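Local atomic coordinates of Sts-2 protein (PDB entry 3D4I), a protein that probably interferes with CBL-mediated down-regulation of receptor tyrosine kinases and carries, in its 2H-phosphatase domain, an acid-dependent phosphatase activity. Residues Asp173-Val176 and Glu177-Ala180. Residues are numbered along the deposited sequence; the frame is centred on the assembly and turned at random.
Sequences DQYV and ERCA
Two turns near the start of the alpha-helix 172-187, in the histidine phosphatase domain, show how residues three and four apart can hold one aromatic ring: Tyr-175 meets Arg-178 at its edge and Cys-179 over a face. The backbone beneath is regular, each amide from Glu-177 to Ala-180 bonding the carbonyl four residues back; Arg-178 N to Gln-174 O, at 2.9 Å, is the shortest of the four. With CG of Tyr-175 anti to the backbone N (chi1 165°), the ring lies alongside the next turn, where SG of Cys-179 sits 3.8 Å from its centroid in a sulfur-aromatic contact. The sulfur is displaced toward the phenol end, its closest carbon being Tyr-175 CE1 at 3.4 Å from SG.

Arg-178 reaches the same ring from another direction. Its CG passes 3.4 Å from Tyr-175 O, and the chain then bends at chi2 (95°), carrying the guanidinium up beside the ring. There the two planes stand 83° apart: Tyr-175 CD1 lies over the centre of the guanidinium face, 3.6 Å from Arg-178 CZ, while NH2 lies at the ring edge, so the cation is not stacked on the aromatic face. The buried guanidinium is also fixed in rotation by bonds from NH1 to the carbonyls of Gly-124 and Phe-126, and from NH2 to that of Glu-127; a salt bridge from NH2 to Glu-170 probably offsets its charge.

Trp-128 stacks with the Tyr-175 ring, and the phenol OH hydrogen-bonds Ser-208 in helix 205-208. Helix 172-187 is thereby joined on this side both to that short helix, which follows strand 196-201 of the central sheet, and to the segment 124-128 just beyond strand 119-121, the outermost of the sheet on that side within this chain.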
loop_
_atom_site.group_PDB
_atom_site.type_symbol
_atom_site.label_atom_id
_atom_site.label_comp_id
_atom_site.label_asym_id
_atom_site.label_seq_id
_atom_site.Cartn_x
_atom_site.Cartn_y
_atom_site.Cartn_z
ATOM N N ASP A 173 -21.524 19.297 20.851
ATOM C CA ASP A 173 -21.109 20.645 21.276
ATOM C C ASP A 173 -19.848 20.642 22.152
ATOM O O ASP A 173 -18.948 21.476 21.975
ATOM C CB ASP A 173 -22.254 21.408 21.977
ATOM C CG ASP A 173 -23.376 21.813 21.018
ATOM O OD1 ASP A 173 -23.150 21.933 19.790
ATOM O OD2 ASP A 173 -24.513 22.015 21.499
ATOM N N GLN A 174 -19.792 19.705 23.091
ATOM C CA GLN A 174 -18.625 19.554 23.965
ATOM C C GLN A 174 -17.399 19.092 23.200
ATOM O O GLN A 174 -16.276 19.613 23.429
ATOM C CB GLN A 174 -18.934 18.592 25.099
ATOM C CG GLN A 174 -19.801 19.251 26.164
ATOM C CD GLN A 174 -20.327 18.287 27.187
ATOM O OE1 GLN A 174 -20.492 17.105 26.914
ATOM N NE2 GLN A 174 -20.612 18.796 28.388
ATOM N N TYR A 175 -17.618 18.116 22.304
ATOM C CA TYR A 175 -16.562 17.634 21.393
ATOM C C TYR A 175 -15.944 18.770 20.566
ATOM O O TYR A 175 -14.722 18.934 20.548
ATOM C CB TYR A 175 -17.099 16.526 20.460
ATOM C CG TYR A 175 -16.176 16.264 19.283
ATOM C CD1 TYR A 175 -14.967 15.614 19.463
ATOM C CD2 TYR A 175 -16.510 16.704 17.996
ATOM C CE1 TYR A 175 -14.108 15.390 18.397
ATOM C CE2 TYR A 175 -15.653 16.497 16.923
ATOM C CZ TYR A 175 -14.458 15.828 17.130
ATOM O OH TYR A 175 -13.580 15.624 16.090
ATOM N N VAL A 176 -16.776 19.522 19.845
ATOM C CA VAL A 176 -16.247 20.602 18.989
ATOM C C VAL A 176 -15.523 21.678 19.814
ATOM O O VAL A 176 -14.512 22.248 19.370
ATOM C CB VAL A 176 -17.318 21.221 18.019
ATOM C CG1 VAL A 176 -17.812 20.153 17.035
ATOM C CG2 VAL A 176 -18.484 21.834 18.771
ATOM N N GLU A 177 -16.028 21.917 21.021
ATOM C CA GLU A 177 -15.410 22.873 21.944
ATOM C C GLU A 177 -14.033 22.409 22.391
ATOM O O GLU A 177 -13.102 23.190 22.320
ATOM C CB GLU A 177 -16.319 23.185 23.146
ATOM C CG GLU A 177 -15.725 24.220 24.138
ATOM C CD GLU A 177 -15.373 25.568 23.509
ATOM O OE1 GLU A 177 -15.772 25.861 22.346
ATOM O OE2 GLU A 177 -14.680 26.349 24.193
ATOM N N ARG A 178 -13.878 21.144 22.800
ATOM C CA ARG A 178 -12.526 20.682 23.207
ATOM C C ARG A 178 -11.511 20.602 22.060
ATOM O O ARG A 178 -10.303 20.731 22.282
ATOM C CB ARG A 178 -12.543 19.396 24.054
ATOM C CG ARG A 178 -13.188 18.175 23.432
ATOM C CD ARG A 178 -12.168 17.255 22.740
ATOM N NE ARG A 178 -12.720 15.903 22.601
ATOM C CZ ARG A 178 -12.286 14.981 21.752
ATOM N NH1 ARG A 178 -11.275 15.239 20.925
ATOM N NH2 ARG A 178 -12.882 13.795 21.734
ATOM N N CYS A 179 -11.996 20.406 20.832
ATOM C CA CYS A 179 -11.109 20.435 19.669
ATOM C C CYS A 179 -10.641 21.864 19.437
ATOM O O CYS A 179 -9.475 22.101 19.115
ATOM C CB CYS A 179 -11.828 19.909 18.431
ATOM S SG CYS A 179 -12.103 18.128 18.506
ATOM N N ALA A 180 -11.562 22.814 19.580
ATOM C CA ALA A 180 -11.238 24.232 19.445
ATOM C C ALA A 180 -10.180 24.640 20.458
ATOM O O ALA A 180 -9.184 25.287 20.108
ATOM C CB ALA A 180 -12.511 25.106 19.585
#